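Local atomic coordinates of tyrosyl-DNA phosphodiesterase 2 (Danio rerio, PDB entry 4F1H), a protein that belongs to the endonuclease/exonuclease/phosphatase family, with a DNase I-like fold, and is captured here with bound DNA and a magnesium ion. Residues T186-T189 / K190-S193; R202-F205 / D206-F209; G235-S239 / D240-I244. All blocks are in the same frame, centred on the assembly; numbering follows the deposited sequence.

Interaction 1. Residues T186-T189 / K190-S193. With nucleotides of chain A.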
loop_
_atom_site.group_PDB
_atom_site.type_symbol
_atom_site.label_atom_id
_atom_site.label_comp_id
_atom_site.label_asym_id
_atom_site.label_seq_id
_atom_site.Cartn_x
_atom_site.Cartn_y
_atom_site.Cartn_z
ATOM N N THR B 186 12.705 -10.566 -5.919
ATOM C CA THR B 186 12.895 -11.920 -5.370
ATOM C C THR B 186 12.203 -12.981 -6.221
ATOM O O THR B 186 12.416 -14.192 -6.063
ATOM C CB THR B 186 12.400 -12.044 -3.908
ATOM O OG1 THR B 186 10.963 -11.964 -3.872
ATOM C CG2 THR B 186 12.987 -10.954 -2.972
ATOM N N TRP B 187 11.380 -12.533 -7.165
ATOM C CA TRP B 187 10.763 -13.459 -8.141
ATOM C C TRP B 187 10.883 -12.735 -9.480
ATOM O O TRP B 187 10.212 -11.725 -9.691
ATOM C CB TRP B 187 9.277 -13.681 -7.765
ATOM C CG TRP B 187 8.614 -14.803 -8.535
ATOM C CD1 TRP B 187 8.670 -16.163 -8.271
ATOM C CD2 TRP B 187 7.822 -14.655 -9.707
ATOM N NE1 TRP B 187 7.912 -16.854 -9.210
ATOM C CE2 TRP B 187 7.403 -15.941 -10.105
ATOM C CE3 TRP B 187 7.420 -13.543 -10.456
ATOM C CZ2 TRP B 187 6.594 -16.145 -11.221
ATOM C CZ3 TRP B 187 6.616 -13.746 -11.567
ATOM C CH2 TRP B 187 6.204 -15.036 -11.929
ATOM N N ASP B 188 11.743 -13.234 -10.374
ATOM C CA ASP B 188 12.202 -12.435 -11.539
ATOM C C ASP B 188 12.290 -13.364 -12.722
ATOM O O ASP B 188 13.191 -14.222 -12.788
ATOM C CB ASP B 188 13.576 -11.894 -11.190
ATOM C CG ASP B 188 14.191 -11.036 -12.286
ATOM O OD1 ASP B 188 13.900 -11.253 -13.467
ATOM O OD2 ASP B 188 15.028 -10.157 -11.956
ATOM N N THR B 189 11.314 -13.261 -13.639
ATOM C CA THR B 189 11.261 -14.252 -14.706
ATOM C C THR B 189 12.301 -13.980 -15.818
ATOM O O THR B 189 12.506 -14.822 -16.695
ATOM C CB THR B 189 9.891 -14.324 -15.350
ATOM O OG1 THR B 189 9.586 -13.048 -15.929
ATOM C CG2 THR B 189 8.829 -14.678 -14.321
ATOM N N LYS B 190 12.931 -12.813 -15.800
ATOM C CA LYS B 190 14.036 -12.555 -16.726
ATOM C C LYS B 190 15.331 -13.235 -16.260
ATOM O O LYS B 190 16.077 -13.845 -17.053
ATOM C CB LYS B 190 14.252 -11.046 -16.843
ATOM C CG LYS B 190 15.229 -10.619 -17.952
ATOM C CD LYS B 190 15.224 -9.098 -18.113
ATOM C CE LYS B 190 16.181 -8.628 -19.208
ATOM N NZ LYS B 190 15.556 -8.645 -20.563
ATOM N N ALA B 191 15.585 -13.153 -14.958
ATOM C CA ALA B 191 16.824 -13.651 -14.379
ATOM C C ALA B 191 16.747 -15.112 -13.984
ATOM O O ALA B 191 17.787 -15.778 -13.871
ATOM C CB ALA B 191 17.204 -12.812 -13.181
ATOM N N ASN B 192 15.526 -15.602 -13.756
ATOM C CA ASN B 192 15.266 -16.988 -13.335
ATOM C C ASN B 192 14.439 -17.731 -14.410
ATOM O O ASN B 192 13.317 -17.316 -14.744
ATOM C CB ASN B 192 14.514 -16.988 -11.974
ATOM C CG ASN B 192 14.423 -18.381 -11.347
ATOM O OD1 ASN B 192 13.988 -19.352 -11.987
ATOM N ND2 ASN B 192 14.821 -18.493 -10.090
ATOM N N SER B 193 14.980 -18.833 -14.923
ATOM C CA SER B 193 14.366 -19.539 -16.056
ATOM C C SER B 193 13.623 -20.812 -15.647
ATOM O O SER B 193 13.233 -21.633 -16.508
ATOM C CB SER B 193 15.446 -19.870 -17.093
ATOM O OG SER B 193 16.510 -20.589 -16.461
ATOM O OP3 DT A 1 3.016 -17.930 -4.533
ATOM P P DT A 1 4.129 -17.568 -5.465
ATOM O OP1 DT A 1 5.218 -18.526 -5.569
ATOM O OP2 DT A 1 4.802 -16.282 -5.066
ATOM O "O5'" DT A 1 3.442 -17.274 -6.863
ATOM C "C5'" DT A 1 4.297 -17.198 -8.017
ATOM C "C4'" DT A 1 3.387 -16.969 -9.206
ATOM O "O4'" DT A 1 2.746 -18.246 -9.480
ATOM C "C3'" DT A 1 2.270 -15.937 -9.006
ATOM O "O3'" DT A 1 1.981 -15.318 -10.274
ATOM C "C2'" DT A 1 1.081 -16.788 -8.570
ATOM C "C1'" DT A 1 1.318 -18.049 -9.403
ATOM N N1 DT A 1 0.656 -19.268 -8.853
ATOM C C2 DT A 1 -0.311 -19.882 -9.626
ATOM O O2 DT A 1 -0.664 -19.459 -10.737
ATOM N N3 DT A 1 -0.871 -20.988 -9.042
ATOM C C4 DT A 1 -0.570 -21.553 -7.806
ATOM O O4 DT A 1 -1.146 -22.577 -7.392
ATOM C C5 DT A 1 0.459 -20.846 -7.065
ATOM C C7 DT A 1 0.860 -21.311 -5.698
ATOM C C6 DT A 1 1.027 -19.756 -7.602
ATOM P P DG A 2 1.188 -13.941 -10.341
ATOM O OP1 DG A 2 1.531 -13.131 -9.140
ATOM O OP2 DG A 2 -0.255 -14.209 -10.699
ATOM O "O5'" DG A 2 1.759 -13.259 -11.670
ATOM C "C5'" DG A 2 3.156 -12.989 -11.712
ATOM C "C4'" DG A 2 3.326 -11.753 -12.572
ATOM O "O4'" DG A 2 3.131 -12.130 -13.968
ATOM C "C3'" DG A 2 2.392 -10.585 -12.294
ATOM O "O3'" DG A 2 3.268 -9.455 -12.227
ATOM C "C2'" DG A 2 1.503 -10.527 -13.541
ATOM C "C1'" DG A 2 2.454 -11.067 -14.603
ATOM N N9 DG A 2 1.816 -11.663 -15.770
ATOM C C8 DG A 2 0.927 -12.741 -15.820
ATOM N N7 DG A 2 0.551 -13.037 -17.062
ATOM C C5 DG A 2 1.239 -12.079 -17.851
ATOM C C6 DG A 2 1.240 -11.859 -19.260
ATOM O O6 DG A 2 0.629 -12.503 -20.112
ATOM N N1 DG A 2 2.063 -10.802 -19.652
ATOM C C2 DG A 2 2.817 -10.050 -18.769
ATOM N N2 DG A 2 3.565 -9.058 -19.285
ATOM N N3 DG A 2 2.804 -10.223 -17.448
ATOM C C4 DG A 2 2.021 -11.264 -17.069
#

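Interaction 2. Residues R202-F205 / D206-F209. With nucleotides of chain A.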
loop_
_atom_site.group_PDB
_atom_site.type_symbol
_atom_site.label_atom_id
_atom_site.label_comp_id
_atom_site.label_asym_id
_atom_site.label_seq_id
_atom_site.Cartn_x
_atom_site.Cartn_y
_atom_site.Cartn_z
ATOM N N ARG B 202 9.196 -8.829 -12.590
ATOM C CA ARG B 202 10.230 -8.729 -11.550
ATOM C C ARG B 202 9.518 -8.214 -10.303
ATOM O O ARG B 202 9.135 -7.057 -10.254
ATOM C CB ARG B 202 11.347 -7.746 -11.979
ATOM C CG ARG B 202 11.963 -8.076 -13.353
ATOM C CD ARG B 202 13.142 -7.144 -13.712
ATOM N NE ARG B 202 14.394 -7.546 -13.074
ATOM C CZ ARG B 202 15.455 -6.746 -12.943
ATOM N NH1 ARG B 202 15.411 -5.499 -13.396
ATOM N NH2 ARG B 202 16.562 -7.191 -12.355
ATOM N N CYS B 203 9.327 -9.083 -9.309
ATOM C CA CYS B 203 8.441 -8.811 -8.178
ATOM C C CYS B 203 9.159 -8.969 -6.843
ATOM O O CYS B 203 10.052 -9.838 -6.696
ATOM C CB CYS B 203 7.311 -9.837 -8.202
ATOM S SG CYS B 203 6.326 -9.717 -9.724
ATOM N N ARG B 204 8.809 -8.129 -5.877
ATOM C CA ARG B 204 9.426 -8.249 -4.554
ATOM C C ARG B 204 8.414 -8.936 -3.628
ATOM O O ARG B 204 7.794 -8.308 -2.787
ATOM C CB ARG B 204 9.852 -6.880 -4.006
ATOM C CG ARG B 204 10.712 -6.992 -2.711
ATOM C CD ARG B 204 11.333 -5.655 -2.316
ATOM N NE ARG B 204 10.349 -4.711 -1.752
ATOM C CZ ARG B 204 10.013 -4.630 -0.466
ATOM N NH1 ARG B 204 10.526 -5.478 0.435
ATOM N NH2 ARG B 204 9.147 -3.716 -0.074
ATOM N N PHE B 205 8.260 -10.241 -3.809
ATOM C CA PHE B 205 7.227 -11.017 -3.091
ATOM C C PHE B 205 7.709 -11.427 -1.702
ATOM O O PHE B 205 6.907 -11.554 -0.768
ATOM C CB PHE B 205 6.888 -12.296 -3.896
ATOM C CG PHE B 205 6.035 -12.053 -5.128
ATOM C CD1 PHE B 205 5.239 -10.900 -5.250
ATOM C CD2 PHE B 205 6.018 -13.001 -6.148
ATOM C CE1 PHE B 205 4.441 -10.718 -6.412
ATOM C CE2 PHE B 205 5.247 -12.815 -7.282
ATOM C CZ PHE B 205 4.442 -11.667 -7.398
ATOM N N ASP B 206 9.020 -11.650 -1.572
ATOM C CA ASP B 206 9.565 -12.158 -0.334
ATOM C C ASP B 206 10.035 -10.979 0.471
ATOM O O ASP B 206 10.847 -10.171 -0.015
ATOM C CB ASP B 206 10.697 -13.110 -0.702
ATOM C CG ASP B 206 10.165 -14.266 -1.538
ATOM O OD1 ASP B 206 9.565 -15.206 -0.936
ATOM O OD2 ASP B 206 10.230 -14.216 -2.792
ATOM N N ARG B 207 9.506 -10.864 1.693
ATOM C CA ARG B 207 9.748 -9.692 2.530
ATOM C C ARG B 207 9.931 -10.078 3.972
ATOM O O ARG B 207 9.425 -11.115 4.414
ATOM C CB ARG B 207 8.591 -8.668 2.441
ATOM C CG ARG B 207 8.215 -8.263 0.998
ATOM C CD ARG B 207 7.196 -7.114 0.975
ATOM N NE ARG B 207 6.961 -6.773 -0.422
ATOM C CZ ARG B 207 6.436 -5.629 -0.871
ATOM N NH1 ARG B 207 6.033 -4.678 -0.027
ATOM N NH2 ARG B 207 6.318 -5.447 -2.188
ATOM N N ILE B 208 10.669 -9.242 4.699
ATOM C CA ILE B 208 10.920 -9.436 6.135
ATOM C C ILE B 208 10.435 -8.201 6.866
ATOM O O ILE B 208 10.815 -7.059 6.494
ATOM C CB ILE B 208 12.426 -9.561 6.422
ATOM C CG1 ILE B 208 13.032 -10.671 5.555
ATOM C CG2 ILE B 208 12.688 -9.784 7.900
ATOM C CD1 ILE B 208 14.576 -10.666 5.580
ATOM N N PHE B 209 9.621 -8.413 7.905
ATOM C CA PHE B 209 9.117 -7.320 8.781
ATOM C C PHE B 209 9.759 -7.482 10.150
ATOM O O PHE B 209 9.869 -8.602 10.667
ATOM C CB PHE B 209 7.581 -7.358 8.884
ATOM C CG PHE B 209 6.868 -7.198 7.549
ATOM C CD1 PHE B 209 7.379 -6.364 6.551
ATOM C CD2 PHE B 209 5.703 -7.920 7.294
ATOM C CE1 PHE B 209 6.723 -6.237 5.321
ATOM C CE2 PHE B 209 5.028 -7.787 6.080
ATOM C CZ PHE B 209 5.556 -6.958 5.083
ATOM P P DC A 3 2.779 -8.046 -11.619
ATOM O OP1 DC A 3 2.124 -8.281 -10.327
ATOM O OP2 DC A 3 2.055 -7.283 -12.695
ATOM O "O5'" DC A 3 4.171 -7.317 -11.381
ATOM C "C5'" DC A 3 5.100 -7.317 -12.495
ATOM C "C4'" DC A 3 6.310 -6.544 -12.042
ATOM O "O4'" DC A 3 7.377 -6.618 -13.060
ATOM C "C3'" DC A 3 6.054 -5.072 -11.745
ATOM O "O3'" DC A 3 6.677 -4.809 -10.489
ATOM C "C2'" DC A 3 6.728 -4.362 -12.936
ATOM C "C1'" DC A 3 7.897 -5.301 -13.225
ATOM N N1 DC A 3 8.376 -5.313 -14.630
ATOM C C2 DC A 3 9.755 -5.173 -14.850
ATOM O O2 DC A 3 10.517 -5.001 -13.884
ATOM N N3 DC A 3 10.202 -5.207 -16.139
ATOM C C4 DC A 3 9.324 -5.379 -17.139
ATOM N N4 DC A 3 9.819 -5.403 -18.388
ATOM C C5 DC A 3 7.912 -5.529 -16.924
ATOM C C6 DC A 3 7.485 -5.499 -15.652
HETATM O O HOH W 1 12.183 -7.785 0.406
#

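Interaction 3. Residues G235-S239 / D240-I244. With nucleotides of chain A.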
loop_
_atom_site.group_PDB
_atom_site.type_symbol
_atom_site.label_atom_id
_atom_site.label_comp_id
_atom_site.label_asym_id
_atom_site.label_seq_id
_atom_site.Cartn_x
_atom_site.Cartn_y
_atom_site.Cartn_z
ATOM N N GLY B 235 21.016 -28.044 -13.984
ATOM C CA GLY B 235 20.732 -27.027 -14.986
ATOM C C GLY B 235 19.501 -26.180 -14.660
ATOM O O GLY B 235 19.057 -25.369 -15.474
ATOM N N ARG B 236 18.950 -26.380 -13.459
ATOM C CA ARG B 236 17.884 -25.501 -12.967
ATOM C C ARG B 236 18.317 -24.792 -11.687
ATOM O O ARG B 236 19.256 -25.224 -11.013
ATOM C CB ARG B 236 16.628 -26.317 -12.699
ATOM C CG ARG B 236 16.203 -27.142 -13.925
ATOM C CD ARG B 236 14.828 -27.744 -13.727
ATOM N NE ARG B 236 13.754 -26.775 -13.937
ATOM C CZ ARG B 236 12.735 -26.628 -13.095
ATOM N NH1 ARG B 236 11.771 -25.736 -13.345
ATOM N NH2 ARG B 236 12.681 -27.372 -11.986
ATOM N N TYR B 237 17.597 -23.720 -11.352
ATOM C CA TYR B 237 17.776 -23.027 -10.068
ATOM C C TYR B 237 17.092 -23.792 -8.949
ATOM O O TYR B 237 16.179 -24.599 -9.171
ATOM C CB TYR B 237 17.196 -21.596 -10.151
ATOM C CG TYR B 237 17.927 -20.755 -11.179
ATOM C CD1 TYR B 237 19.168 -20.189 -10.877
ATOM C CD2 TYR B 237 17.425 -20.586 -12.454
ATOM C CE1 TYR B 237 19.868 -19.458 -11.826
ATOM C CE2 TYR B 237 18.134 -19.844 -13.416
ATOM C CZ TYR B 237 19.339 -19.292 -13.085
ATOM O OH TYR B 237 20.053 -18.554 -14.027
ATOM N N THR B 238 17.512 -23.506 -7.721
ATOM C CA THR B 238 16.933 -24.177 -6.569
ATOM C C THR B 238 15.404 -23.943 -6.533
ATOM O O THR B 238 14.618 -24.871 -6.216
ATOM C CB THR B 238 17.583 -23.610 -5.279
ATOM O OG1 THR B 238 18.982 -23.959 -5.269
ATOM C CG2 THR B 238 16.931 -24.183 -4.037
ATOM N N SER B 239 14.999 -22.724 -6.897
ATOM C CA SER B 239 13.578 -22.351 -6.922
ATOM C C SER B 239 13.292 -21.295 -7.963
ATOM O O SER B 239 14.229 -20.710 -8.493
ATOM C CB SER B 239 13.263 -21.752 -5.554
ATOM O OG SER B 239 11.916 -21.397 -5.462
ATOM N N ASP B 240 12.005 -21.046 -8.241
ATOM C CA ASP B 240 11.673 -19.878 -9.048
ATOM C C ASP B 240 11.815 -18.558 -8.264
ATOM O O ASP B 240 11.794 -17.470 -8.869
ATOM C CB ASP B 240 10.283 -20.016 -9.692
ATOM C CG ASP B 240 9.159 -20.112 -8.671
ATOM O OD1 ASP B 240 9.393 -20.478 -7.486
ATOM O OD2 ASP B 240 8.004 -19.839 -9.083
ATOM N N HIS B 241 11.942 -18.654 -6.936
ATOM C CA HIS B 241 12.255 -17.493 -6.099
ATOM C C HIS B 241 13.725 -17.472 -5.748
ATOM O O HIS B 241 14.340 -18.531 -5.633
ATOM C CB HIS B 241 11.506 -17.582 -4.754
ATOM C CG HIS B 241 10.028 -17.404 -4.857
ATOM N ND1 HIS B 241 9.381 -16.313 -4.303
ATOM C CD2 HIS B 241 9.058 -18.210 -5.359
ATOM C CE1 HIS B 241 8.073 -16.434 -4.493
ATOM N NE2 HIS B 241 7.854 -17.567 -5.148
ATOM N N TRP B 242 14.255 -16.277 -5.487
ATOM C CA TRP B 242 15.549 -16.166 -4.836
ATOM C C TRP B 242 15.300 -16.244 -3.325
ATOM O O TRP B 242 14.215 -15.867 -2.841
ATOM C CB TRP B 242 16.190 -14.832 -5.191
ATOM C CG TRP B 242 16.353 -14.570 -6.678
ATOM C CD1 TRP B 242 16.162 -13.374 -7.286
ATOM C CD2 TRP B 242 16.815 -15.473 -7.698
ATOM N NE1 TRP B 242 16.450 -13.468 -8.618
ATOM C CE2 TRP B 242 16.867 -14.742 -8.900
ATOM C CE3 TRP B 242 17.191 -16.812 -7.711
ATOM C CZ2 TRP B 242 17.263 -15.327 -10.119
ATOM C CZ3 TRP B 242 17.599 -17.380 -8.912
ATOM C CH2 TRP B 242 17.631 -16.637 -10.087
ATOM N N GLY B 243 16.264 -16.779 -2.570
ATOM C CA GLY B 243 16.148 -16.759 -1.128
ATOM C C GLY B 243 16.685 -15.460 -0.564
ATOM O O GLY B 243 17.422 -14.737 -1.233
ATOM N N ILE B 244 16.282 -15.128 0.662
ATOM C CA ILE B 244 16.835 -13.950 1.336
ATOM C C ILE B 244 17.699 -14.431 2.496
ATOM O O ILE B 244 17.240 -15.214 3.328
ATOM C CB ILE B 244 15.738 -13.055 1.922
ATOM C CG1 ILE B 244 14.881 -12.458 0.798
ATOM C CG2 ILE B 244 16.351 -11.874 2.697
ATOM C CD1 ILE B 244 13.643 -11.693 1.315
ATOM O OP3 DT A 1 3.016 -17.930 -4.533
ATOM P P DT A 1 4.129 -17.568 -5.465
ATOM O OP1 DT A 1 5.218 -18.526 -5.569
ATOM O OP2 DT A 1 4.802 -16.282 -5.066
ATOM O "O5'" DT A 1 3.442 -17.274 -6.863
ATOM C "C5'" DT A 1 4.297 -17.198 -8.017
ATOM C "C4'" DT A 1 3.387 -16.969 -9.206
ATOM O "O4'" DT A 1 2.746 -18.246 -9.480
ATOM C "C3'" DT A 1 2.270 -15.937 -9.006
ATOM O "O3'" DT A 1 1.981 -15.318 -10.274
ATOM C "C2'" DT A 1 1.081 -16.788 -8.570
ATOM C "C1'" DT A 1 1.318 -18.049 -9.403
ATOM N N1 DT A 1 0.656 -19.268 -8.853
ATOM C C2 DT A 1 -0.311 -19.882 -9.626
ATOM O O2 DT A 1 -0.664 -19.459 -10.737
ATOM N N3 DT A 1 -0.871 -20.988 -9.042
ATOM C C4 DT A 1 -0.570 -21.553 -7.806
ATOM O O4 DT A 1 -1.146 -22.577 -7.392
ATOM C C5 DT A 1 0.459 -20.846 -7.065
ATOM C C7 DT A 1 0.860 -21.311 -5.698
ATOM C C6 DT A 1 1.027 -19.756 -7.602
HETATM O O HOH W 2 16.753 -20.257 -6.601
#

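Interaction 1. Residues T186-T189 / K190-S193
With CG set opposite the backbone N (chi1 -180°), the Asp188 carboxylate swings forward over the turn formed by Lys190 and Ala191. There OD1 accepts from Ala191 N at 2.9 Å with an N-H...O angle of 157°, the donor arriving from above the carboxylate plane. A second bond reaches the same OD1 from Lys190 N at 3.0 Å, a weak one, its angle only 126°. Asn192 N donates to Asp188 O at 2.9 Å. This backbone bond from position i+4, together with the side-chain bond from i+3, makes the turn an Asx motif. Ala191 CB packs 3.6 Å from Asp188 CG, and Asp188 OD2 forms a salt bridge with Arg202 NE.

The ring of Trp187 lies against the DNA: CZ3 is 3.5 Å from C5' of DG2 of chain A, and C5' of DT1 of chain A lies 3.6 Å above the ring plane, offset toward the rim. Thr186 and Trp187 both face Cys203 in a classic beta bulge. The turn follows strand 187-188, which pairs antiparallel with strand 202-211, and Asn192 ND2 reaches Ser239 O in the loop before strand 243-249.

Interaction 2. Residues R202-F205 / D206-F209
Arg207 grips the carbonyl of Arg204 side-on with two nitrogens. NE lies 2.9 Å from Arg204 O, with an N-H...O angle of 162° and nearly along the C=O axis, whereas NH2 meets the same Arg204 O at 3.3 Å and less straight. The oxygen sits in the guanidinium plane of Arg207, so the paired bonds fix the rotation of that group. The Arg204 guanidinium lies flat on it, centres 3.7 Å apart and planes at 19°, with Arg204 NH2 over one face of Arg207. A bend at chi3 folds the Arg204 chain back to reach this stack. Arg204 lies in the break of strand 202-211 and Arg207 in the strand after it; this strand belongs to one of the two mixed sheets of the DNase I-like fold.

Acidic partners probably offset the like charges: Asp172 forms a salt bridge with Arg204 NH1, and Asp157 forms one with Arg207 NH2. Water 1 accepts from Arg204 NH1 at 2.8 Å and donates to Asp206 O, also at 2.8 Å, tying the guanidinium edge to the backbone. Beside the break, Cys203 CB covers one face of the Phe205 ring, 3.4 Å above its plane. At the strand's start, Arg202 N donates to O4' of DC3 of chain A at 2.9 Å with an almost straight angle, 176°.

Interaction 3. Residues G235-S239 / D240-I244
Trp242 turns the edge of its six-membered ring toward one face of Tyr237, a T-shaped pair with centroids 5.3 Å apart and planes at 81°. The closest atoms are Trp242 CZ3 and Tyr237 CD1, 3.8 Å apart, and CH2 of the tryptophan stands over the rim of the tyrosine ring. The His241 ring is used at its edge: NE2 donates to OP1 of DT1 of chain A at 2.8 Å with an angle of 167°, and the phosphorus lies in the ring plane. The other ring nitrogen, ND1, is hydrogen-bonded to Asp206 OD2, so both nitrogens have partners and the ring's rotation is fixed.

Between the aromatic pair and the histidine, Ser239 forms an ST turn: its OG, trans to its own N, points forward along the chain and accepts from His241 N at 3.1 Å and 170°. Asn10 O is a further partner of this OG, so Ser239 joins the turn to strand 4-10. Water 2 accepts from Ser239 N at 3.0 Å and also lies within hydrogen-bonding distance of His241 O. Asp240 OD2 accepts a hydrogen bond from Trp187 NE1, and its side chain is about 5 Å from the magnesium ion. The Ser-Asp-His sequence leading into strand 243-249, with its histidine on the DNA phosphate, is the C-terminal signature of the endonuclease/exonuclease/phosphatase family.

How the interactions relate
Interactions 2 and 3 are buried, whereas interaction 1 is only partly so, its turn exposing Lys190 and Ala191. Interactions 1 and 2 share one sheet, through strands 187-188 and 202-211, and Trp187 O meets Cys203 N at 2.8 Å; interaction 3 leads into strand 243-249 of the other sheet. Their chemistry follows place: a carboxylate collecting backbone N-H groups in the outer turn, stacked guanidiniums with acidic partners inside, and an aromatic pair beside a phosphate-binding histidine. Asp206 joins all three, its OD2 meeting Thr186 OG1 of interaction 1 at 2.6 Å as well as His241. Interactions 1 and 3 share DT1, interaction 1 also meets DG2, and interaction 2 reaches DC3.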